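Septation protein imp2 (Schizosaccharomyces pombe, PDB 5C1F) links the cytokinetic ring to the plasma membrane through its phospholipid-binding F-BAR domain, the part described here, and helps disassemble the medial ring during septation. Local coordinates at residues 155-160 with 167-172; 127-132 with 198-203; 79-84 with 241-246. All blocks are in the same frame, centred on the assembly; numbering follows the deposited sequence.

Interaction 1 of 3, residues 155-160 with 167-172; sequences SQQNML and KNNAKL
With CG anti to its carbonyl carbon (chi1 -67°) and the chain extended beyond it, Gln157 reaches across to Asn169, whose own CG is placed in the same way and brings OD1 nearer to the turn. Asn168 takes the other course: CG stands anti to the backbone N, and the first bond of its side chain is directed from helix 162-252 toward segment 155-160. The one hydrogen bond between the segments runs from Gln157 NE2 to Asn169 OD1, 3.0 Å long and fairly straight at 160°. The acceptor lies close to the amide plane of Gln157, but the donor stands above the carbonyl plane of Asn169, and the two amide planes are nearly perpendicular. Gln157 NE2 also rests 3.5 Å from Leu172 CD2, a methyl group whose leucine packs on Val150, Tyr153 and Val154 of helix 69-155. Asn168 is buried and meets Gln156, Gln157 and Leu160. Its OD1 meets Gln156 CB at 3.4 Å, while Leu160 CD1 lies 3.6 Å from Asn168 CB, the leucine chain crossing the asparagine at about a right angle. The nitrogen of this amide turns back to the preceding helix, where ND2 donates to the carbonyl O of Tyr153; its bond to Asn169 OD1 is weak. Asparagine suits this place because a short amide can bond to main chain close by, whereas the longer glutamine can span the gap to Asn169. The chain reverses here between two long helices, and Leu160 N bonds to Gln156 O within the turn. Uncharged amides thus tie the hairpin tip together: Asn168 joins the new helix to the backbone of the old one, Gln157 adds a side-chain bond at the partly exposed margin, and Leu160 supplies an apolar contact beside them.

Interaction 2 of 3, residues 127-132 with 198-203; sequences KDKLSK and ARWTNE
A cation-pi contact and a salt-bridge network, side by side, join two long helices of the F-BAR helical bundle. Lys129 lies over one face of the Trp200 indole: its CD is 3.9 Å from the centroid of the five-membered ring, almost on the normal, in a CH-pi contact, and NZ follows at 4.0 Å from the same centroid. The chain is extended, with CG anti to the backbone N (chi1 177°), and this carries the methylenes along the ring before the ammonium reaches its further partners, a salt bridge to Asp17 and a cation-pi contact with Tyr197. Lysine suits the place because its greasy stem can pack on an aromatic face while its charged end meets a carboxylate; the broad indole offers that face.

Beside this pair, Asp128 OD2 accepts a weak, bent bond from Arg199 NH2 at 3.3 Å, part of a salt bridge that comes in at the edge of the guanidinium with the two planes 50° apart. Asp128 OD2 also accepts from Ser196 OG, and its OD1 has a long ion pair with Lys132 NZ, so its single negative charge is probably shared between two cations, neither held tightly.

Around them, Trp200 of helix 162-252 packs on Ile122 and Val125 of helix 69-155 and on Trp13 near the N-terminus, while Thr201 touches Ile273 of the second subunit.

Interaction 3 of 3, residues 79-84 with 241-246; sequences KAEVDN and DQACER
The helical segments 79-84 and 241-246 run antiparallel, at 173° between their directions, with axes 9.2 Å apart at closest approach and Glu81 CA only 5.6 Å from Ala243 CA. Glu81 is buried where they meet. Its chain is bent at chi2 (-60°), which folds the carboxylate over to Arg246 of the facing helix, and the two side chains cross at about a right angle. Arg246 grips it side-on with two nitrogens: NE donates to Glu81 OE2 at 2.9 Å, with that oxygen in the guanidinium plane, and NH2 donates to Glu81 OE1 at 3.0 Å on the syn side but tilted out of the carboxylate plane. The planes are well inclined to each other, and NE meets its oxygen from above the carboxylate plane. Asn84, one turn further along the same helix as Glu81, sends ND2 to Glu81 OE1 in an almost straight bond of 3.0 Å. It reaches that oxygen from the face opposite Arg246 NH2, so two donors clasp one atom and help to fix the carboxylate's rotation. The small Ala243 suits the close approach, its CB lying 3.5 Å from Glu81 OE1. Replacing Glu81 by alanine would remove the carboxylate, and this would probably leave the Arg246 guanidinium without its countercharge and less firmly held, and Asn84 ND2 without this acceptor. Within the bundle Val82 and Cys244 point away from the contact: Val82 packs on Met55 and Ser59 of helix 18-59 and on Phe229 of the second subunit, and Cys244 touches Ser234 of that subunit. Asp241 OD1 hydrogen-bonds to Ser234 OG of the same subunit.

In the fold
All three contacts join helix 69-155 or the turn following it to helix 162-252, and they are nested along the chain: interaction 1 closes the hairpin tip, interaction 2 lies further in, and interaction 3 encloses both. Interactions 1 and 2 have centres 43 Å apart on the same side of the chain's centre; interaction 3 lies on the opposite side, 67 Å from interaction 2 and 108 Å from interaction 1. None touches another, so they tie one elongated antiparallel pair at separate points. Interactions 2 and 3 also border the second subunit, whereas interaction 1 is far out on the arm, 77 Å from the chain's centre, where no other subunit reaches it.

Interaction 1 of 3, residues 155-160 with 167-172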
loop_
_atom_site.group_PDB
_atom_site.type_symbol
_atom_site.label_atom_id
_atom_site.label_comp_id
_atom_site.label_asym_id
_atom_site.label_seq_id
_atom_site.Cartn_x
_atom_site.Cartn_y
_atom_site.Cartn_z
ATOM N N SER A 155 21.387 42.912 -79.534
ATOM C CA SER A 155 21.670 41.858 -80.506
ATOM C C SER A 155 20.768 41.962 -81.733
ATOM O O SER A 155 21.123 41.498 -82.815
ATOM C CB SER A 155 21.522 40.476 -79.864
ATOM O OG SER A 155 20.205 40.262 -79.392
ATOM N N GLN A 156 19.603 42.578 -81.559
ATOM C CA GLN A 156 18.660 42.757 -82.658
ATOM C C GLN A 156 19.107 43.846 -83.624
ATOM O O GLN A 156 18.671 43.879 -84.772
ATOM C CB GLN A 156 17.265 43.091 -82.121
ATOM C CG GLN A 156 16.492 41.892 -81.603
ATOM C CD GLN A 156 16.176 40.893 -82.697
ATOM O OE1 GLN A 156 16.921 39.935 -82.912
ATOM N NE2 GLN A 156 15.068 41.111 -83.397
ATOM N N GLN A 157 19.978 44.735 -83.158
ATOM C CA GLN A 157 20.415 45.869 -83.964
ATOM C C GLN A 157 21.233 45.442 -85.180
ATOM O O GLN A 157 21.347 46.186 -86.154
ATOM C CB GLN A 157 21.227 46.843 -83.113
ATOM C CG GLN A 157 20.427 47.536 -82.030
ATOM C CD GLN A 157 21.293 48.393 -81.134
ATOM O OE1 GLN A 157 22.345 47.954 -80.670
ATOM N NE2 GLN A 157 20.861 49.624 -80.889
ATOM N N ASN A 158 21.797 44.242 -85.118
ATOM C CA ASN A 158 22.667 43.749 -86.178
ATOM C C ASN A 158 21.902 43.298 -87.420
ATOM O O ASN A 158 22.416 43.380 -88.535
ATOM C CB ASN A 158 23.529 42.600 -85.653
ATOM C CG ASN A 158 24.398 43.013 -84.477
ATOM O OD1 ASN A 158 24.832 44.163 -84.386
ATOM N ND2 ASN A 158 24.655 42.077 -83.571
ATOM N N MET A 159 20.672 42.831 -87.228
ATOM C CA MET A 159 19.903 42.274 -88.336
ATOM C C MET A 159 18.617 43.048 -88.650
ATOM O O MET A 159 18.000 42.822 -89.690
ATOM C CB MET A 159 19.566 40.807 -88.050
ATOM C CG MET A 159 20.765 39.868 -88.100
ATOM S SD MET A 159 21.472 39.689 -89.754
ATOM C CE MET A 159 20.057 39.074 -90.667
ATOM N N LEU A 160 18.217 43.958 -87.767
ATOM C CA LEU A 160 16.989 44.724 -87.981
ATOM C C LEU A 160 17.212 45.969 -88.833
ATOM O O LEU A 160 18.336 46.451 -88.976
ATOM C CB LEU A 160 16.362 45.131 -86.648
ATOM C CG LEU A 160 15.659 44.027 -85.856
ATOM C CD1 LEU A 160 15.044 44.598 -84.586
ATOM C CD2 LEU A 160 14.607 43.331 -86.710
ATOM N N LYS A 167 11.870 50.943 -83.621
ATOM C CA LYS A 167 10.966 50.471 -82.579
ATOM C C LYS A 167 11.746 49.641 -81.566
ATOM O O LYS A 167 11.475 49.681 -80.367
ATOM C CB LYS A 167 9.825 49.649 -83.189
ATOM C CG LYS A 167 8.890 49.007 -82.180
ATOM C CD LYS A 167 8.084 50.042 -81.415
ATOM C CE LYS A 167 7.131 49.375 -80.432
ATOM N NZ LYS A 167 6.269 50.364 -79.725
ATOM N N ASN A 168 12.721 48.894 -82.069
ATOM C CA ASN A 168 13.606 48.100 -81.230
ATOM C C ASN A 168 14.507 48.989 -80.384
ATOM O O ASN A 168 14.709 48.735 -79.197
ATOM C CB ASN A 168 14.447 47.158 -82.095
ATOM C CG ASN A 168 15.506 46.422 -81.302
ATOM O OD1 ASN A 168 15.236 45.390 -80.689
ATOM N ND2 ASN A 168 16.728 46.945 -81.320
ATOM N N ASN A 169 15.044 50.036 -81.003
ATOM C CA ASN A 169 15.916 50.967 -80.300
ATOM C C ASN A 169 15.146 51.805 -79.281
ATOM O O ASN A 169 15.711 52.272 -78.292
ATOM C CB ASN A 169 16.645 51.869 -81.298
ATOM C CG ASN A 169 17.652 51.106 -82.142
ATOM O OD1 ASN A 169 18.050 49.991 -81.799
ATOM N ND2 ASN A 169 18.074 51.708 -83.250
ATOM N N ALA A 170 13.851 51.986 -79.525
ATOM C CA ALA A 170 12.981 52.654 -78.565
ATOM C C ALA A 170 12.801 51.785 -77.325
ATOM O O ALA A 170 12.901 52.269 -76.198
ATOM C CB ALA A 170 11.637 52.973 -79.195
ATOM N N LYS A 171 12.537 50.498 -77.543
ATOM C CA LYS A 171 12.416 49.537 -76.450
ATOM C C LYS A 171 13.723 49.436 -75.679
ATOM O O LYS A 171 13.725 49.327 -74.452
ATOM C CB LYS A 171 12.026 48.154 -76.979
ATOM C CG LYS A 171 10.661 48.078 -77.630
ATOM C CD LYS A 171 10.499 46.762 -78.384
ATOM C CE LYS A 171 9.144 46.678 -79.062
ATOM N NZ LYS A 171 8.914 45.358 -79.707
ATOM N N LEU A 172 14.831 49.456 -76.412
ATOM C CA LEU A 172 16.153 49.391 -75.808
ATOM C C LEU A 172 16.387 50.596 -74.909
ATOM O O LEU A 172 16.873 50.461 -73.786
ATOM C CB LEU A 172 17.237 49.315 -76.885
ATOM C CG LEU A 172 18.687 49.437 -76.411
ATOM C CD1 LEU A 172 19.023 48.355 -75.399
ATOM C CD2 LEU A 172 19.646 49.384 -77.589
#

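Interaction 2 of 3, residues 127-132 with 198-203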
loop_
_atom_site.group_PDB
_atom_site.type_symbol
_atom_site.label_atom_id
_atom_site.label_comp_id
_atom_site.label_asym_id
_atom_site.label_seq_id
_atom_site.Cartn_x
_atom_site.Cartn_y
_atom_site.Cartn_z
ATOM N N LYS A 127 9.773 35.799 -39.571
ATOM C CA LYS A 127 8.860 36.147 -40.656
ATOM C C LYS A 127 9.374 37.345 -41.444
ATOM O O LYS A 127 9.249 37.388 -42.670
ATOM C CB LYS A 127 7.457 36.440 -40.122
ATOM C CG LYS A 127 6.591 35.203 -39.928
ATOM C CD LYS A 127 5.176 35.584 -39.507
ATOM C CE LYS A 127 4.273 34.363 -39.384
ATOM N NZ LYS A 127 4.759 33.421 -38.341
ATOM N N ASP A 128 9.947 38.315 -40.738
ATOM C CA ASP A 128 10.513 39.494 -41.385
ATOM C C ASP A 128 11.743 39.116 -42.204
ATOM O O ASP A 128 11.963 39.655 -43.287
ATOM C CB ASP A 128 10.873 40.562 -40.349
ATOM C CG ASP A 128 11.350 41.856 -40.985
ATOM O OD1 ASP A 128 10.497 42.649 -41.437
ATOM O OD2 ASP A 128 12.577 42.088 -41.026
ATOM N N LYS A 129 12.536 38.183 -41.684
ATOM C CA LYS A 129 13.727 37.710 -42.382
ATOM C C LYS A 129 13.358 37.076 -43.717
ATOM O O LYS A 129 13.970 37.366 -44.743
ATOM C CB LYS A 129 14.497 36.707 -41.524
ATOM C CG LYS A 129 15.714 36.112 -42.217
ATOM C CD LYS A 129 16.191 34.853 -41.511
ATOM C CE LYS A 129 17.268 34.140 -42.317
ATOM N NZ LYS A 129 17.593 32.795 -41.761
ATOM N N LEU A 130 12.350 36.212 -43.700
ATOM C CA LEU A 130 11.893 35.577 -44.927
ATOM C C LEU A 130 11.201 36.593 -45.832
ATOM O O LEU A 130 11.285 36.501 -47.057
ATOM C CB LEU A 130 10.957 34.408 -44.613
ATOM C CG LEU A 130 11.583 33.269 -43.798
ATOM C CD1 LEU A 130 10.565 32.171 -43.517
ATOM C CD2 LEU A 130 12.808 32.705 -44.506
ATOM N N SER A 131 10.528 37.567 -45.227
ATOM C CA SER A 131 9.831 38.597 -45.990
ATOM C C SER A 131 10.803 39.453 -46.798
ATOM O O SER A 131 10.579 39.701 -47.985
ATOM C CB SER A 131 9.003 39.487 -45.066
ATOM O OG SER A 131 8.310 40.478 -45.806
ATOM N N LYS A 132 11.878 39.904 -46.159
ATOM C CA LYS A 132 12.889 40.687 -46.863
ATOM C C LYS A 132 13.549 39.849 -47.955
ATOM O O LYS A 132 13.783 40.336 -49.058
ATOM C CB LYS A 132 13.953 41.218 -45.899
ATOM C CG LYS A 132 13.418 42.052 -44.743
ATOM C CD LYS A 132 12.480 43.149 -45.206
ATOM C CE LYS A 132 11.964 43.947 -44.017
ATOM N NZ LYS A 132 10.757 44.749 -44.355
ATOM N N ALA A 198 21.191 40.393 -39.723
ATOM C CA ALA A 198 21.962 40.825 -38.565
ATOM C C ALA A 198 21.102 40.761 -37.313
ATOM O O ALA A 198 21.547 40.291 -36.265
ATOM C CB ALA A 198 22.502 42.230 -38.771
ATOM N N ARG A 199 19.865 41.231 -37.429
ATOM C CA ARG A 199 18.931 41.194 -36.314
ATOM C C ARG A 199 18.547 39.756 -35.983
ATOM O O ARG A 199 18.377 39.402 -34.815
ATOM C CB ARG A 199 17.681 42.020 -36.623
ATOM C CG ARG A 199 17.934 43.519 -36.689
ATOM C CD ARG A 199 16.632 44.304 -36.665
ATOM N NE ARG A 199 15.741 43.924 -37.757
ATOM C CZ ARG A 199 15.674 44.558 -38.922
ATOM N NH1 ARG A 199 16.445 45.612 -39.153
ATOM N NH2 ARG A 199 14.834 44.139 -39.859
ATOM N N TRP A 200 18.425 38.932 -37.019
ATOM C CA TRP A 200 18.072 37.528 -36.846
ATOM C C TRP A 200 19.144 36.754 -36.082
ATOM O O TRP A 200 18.832 35.973 -35.185
ATOM C CB TRP A 200 17.832 36.867 -38.202
ATOM C CG TRP A 200 17.844 35.376 -38.121
ATOM C CD1 TRP A 200 18.815 34.538 -38.583
ATOM C CD2 TRP A 200 16.850 34.545 -37.515
ATOM N NE1 TRP A 200 18.480 33.234 -38.313
ATOM C CE2 TRP A 200 17.278 33.212 -37.657
ATOM C CE3 TRP A 200 15.635 34.800 -36.871
ATOM C CZ2 TRP A 200 16.534 32.135 -37.179
ATOM C CZ3 TRP A 200 14.899 33.731 -36.397
ATOM C CH2 TRP A 200 15.351 32.414 -36.554
ATOM N N THR A 201 20.400 36.973 -36.454
ATOM C CA THR A 201 21.531 36.311 -35.811
ATOM C C THR A 201 21.573 36.606 -34.314
ATOM O O THR A 201 21.787 35.705 -33.501
ATOM C CB THR A 201 22.867 36.737 -36.456
ATOM O OG1 THR A 201 22.932 36.239 -37.799
ATOM C CG2 THR A 201 24.049 36.196 -35.667
ATOM N N ASN A 202 21.351 37.866 -33.955
ATOM C CA ASN A 202 21.355 38.269 -32.552
ATOM C C ASN A 202 20.164 37.723 -31.777
ATOM O O ASN A 202 20.296 37.316 -30.624
ATOM C CB ASN A 202 21.383 39.793 -32.437
ATOM C CG ASN A 202 22.792 40.348 -32.411
ATOM O OD1 ASN A 202 23.699 39.739 -31.844
ATOM N ND2 ASN A 202 22.983 41.511 -33.025
ATOM N N GLU A 203 19.000 37.716 -32.416
ATOM C CA GLU A 203 17.767 37.317 -31.752
ATOM C C GLU A 203 17.711 35.808 -31.542
ATOM O O GLU A 203 17.272 35.336 -30.495
ATOM C CB GLU A 203 16.554 37.784 -32.556
ATOM C CG GLU A 203 15.427 38.323 -31.698
ATOM C CD GLU A 203 15.861 39.500 -30.845
ATOM O OE1 GLU A 203 16.467 40.445 -31.394
ATOM O OE2 GLU A 203 15.605 39.473 -29.621
#

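Interaction 3 of 3, residues 79-84 with 241-246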
loop_
_atom_site.group_PDB
_atom_site.type_symbol
_atom_site.label_atom_id
_atom_site.label_comp_id
_atom_site.label_asym_id
_atom_site.label_seq_id
_atom_site.Cartn_x
_atom_site.Cartn_y
_atom_site.Cartn_z
ATOM N N LYS A 79 -4.163 -2.836 16.272
ATOM C CA LYS A 79 -5.189 -2.230 15.432
ATOM C C LYS A 79 -5.005 -0.721 15.353
ATOM O O LYS A 79 -5.216 -0.116 14.305
ATOM C CB LYS A 79 -6.582 -2.566 15.961
ATOM C CG LYS A 79 -7.657 -2.557 14.894
ATOM C CD LYS A 79 -8.899 -3.312 15.349
ATOM C CE LYS A 79 -9.466 -2.703 16.620
ATOM N NZ LYS A 79 -9.895 -1.299 16.352
ATOM N N ALA A 80 -4.606 -0.118 16.465
ATOM C CA ALA A 80 -4.314 1.308 16.491
ATOM C C ALA A 80 -3.090 1.638 15.643
ATOM O O ALA A 80 -3.023 2.704 15.032
ATOM C CB ALA A 80 -4.105 1.780 17.922
ATOM N N GLU A 81 -2.122 0.727 15.601
ATOM C CA GLU A 81 -0.897 0.991 14.856
ATOM C C GLU A 81 -1.075 0.711 13.368
ATOM O O GLU A 81 -0.410 1.328 12.534
ATOM C CB GLU A 81 0.276 0.183 15.422
ATOM C CG GLU A 81 0.774 0.674 16.785
ATOM C CD GLU A 81 1.266 2.125 16.772
ATOM O OE1 GLU A 81 1.465 2.697 15.678
ATOM O OE2 GLU A 81 1.458 2.697 17.867
ATOM N N VAL A 82 -1.974 -0.213 13.036
ATOM C CA VAL A 82 -2.357 -0.422 11.644
ATOM C C VAL A 82 -3.092 0.827 11.152
ATOM O O VAL A 82 -2.943 1.239 9.996
ATOM C CB VAL A 82 -3.233 -1.685 11.477
ATOM C CG1 VAL A 82 -3.962 -1.682 10.140
ATOM C CG2 VAL A 82 -2.383 -2.940 11.623
ATOM N N ASP A 83 -3.860 1.445 12.047
ATOM C CA ASP A 83 -4.543 2.699 11.747
ATOM C C ASP A 83 -3.531 3.820 11.526
ATOM O O ASP A 83 -3.693 4.640 10.622
ATOM C CB ASP A 83 -5.511 3.068 12.873
ATOM C CG ASP A 83 -6.518 4.130 12.458
ATOM O OD1 ASP A 83 -6.727 4.323 11.241
ATOM O OD2 ASP A 83 -7.111 4.764 13.356
ATOM N N ASN A 84 -2.483 3.851 12.347
ATOM C CA ASN A 84 -1.424 4.844 12.184
ATOM C C ASN A 84 -0.704 4.672 10.852
ATOM O O ASN A 84 -0.281 5.642 10.227
ATOM C CB ASN A 84 -0.422 4.766 13.334
ATOM C CG ASN A 84 -0.933 5.429 14.593
ATOM O OD1 ASN A 84 -1.769 6.334 14.533
ATOM N ND2 ASN A 84 -0.434 4.987 15.742
ATOM N N ASP A 241 7.583 1.230 9.757
ATOM C CA ASP A 241 8.516 0.450 10.557
ATOM C C ASP A 241 8.489 0.885 12.020
ATOM O O ASP A 241 8.633 0.054 12.921
ATOM C CB ASP A 241 9.939 0.559 10.009
ATOM C CG ASP A 241 10.923 -0.272 10.803
ATOM O OD1 ASP A 241 10.647 -1.473 11.004
ATOM O OD2 ASP A 241 11.951 0.277 11.249
ATOM N N GLN A 242 8.305 2.184 12.256
ATOM C CA GLN A 242 8.199 2.691 13.622
ATOM C C GLN A 242 6.929 2.171 14.283
ATOM O O GLN A 242 6.928 1.856 15.474
ATOM C CB GLN A 242 8.217 4.223 13.652
ATOM C CG GLN A 242 9.565 4.846 13.331
ATOM C CD GLN A 242 10.648 4.451 14.318
ATOM O OE1 GLN A 242 10.643 4.883 15.470
ATOM N NE2 GLN A 242 11.587 3.627 13.867
ATOM N N ALA A 243 5.854 2.072 13.506
ATOM C CA ALA A 243 4.592 1.547 14.017
ATOM C C ALA A 243 4.723 0.069 14.380
ATOM O O ALA A 243 4.202 -0.376 15.406
ATOM C CB ALA A 243 3.479 1.749 12.997
ATOM N N CYS A 244 5.422 -0.684 13.533
ATOM C CA CYS A 244 5.671 -2.097 13.790
ATOM C C CYS A 244 6.490 -2.285 15.053
ATOM O O CYS A 244 6.238 -3.200 15.832
ATOM C CB CYS A 244 6.395 -2.744 12.611
ATOM S SG CYS A 244 5.371 -2.912 11.148
ATOM N N GLU A 245 7.471 -1.409 15.244
ATOM C CA GLU A 245 8.354 -1.495 16.395
ATOM C C GLU A 245 7.565 -1.267 17.678
ATOM O O GLU A 245 7.816 -1.914 18.693
ATOM C CB GLU A 245 9.494 -0.484 16.278
ATOM C CG GLU A 245 10.692 -0.815 17.153
ATOM C CD GLU A 245 11.427 -2.060 16.690
ATOM O OE1 GLU A 245 11.898 -2.079 15.531
ATOM O OE2 GLU A 245 11.531 -3.021 17.482
ATOM N N ARG A 246 6.598 -0.356 17.625
ATOM C CA ARG A 246 5.766 -0.082 18.791
ATOM C C ARG A 246 4.873 -1.282 19.127
ATOM O O ARG A 246 4.616 -1.559 20.300
ATOM C CB ARG A 246 4.927 1.181 18.573
ATOM C CG ARG A 246 5.760 2.465 18.564
ATOM C CD ARG A 246 4.907 3.736 18.618
ATOM N NE ARG A 246 4.082 3.920 17.426
ATOM C CZ ARG A 246 4.479 4.553 16.326
ATOM N NH1 ARG A 246 5.701 5.065 16.255
ATOM N NH2 ARG A 246 3.654 4.670 15.293
#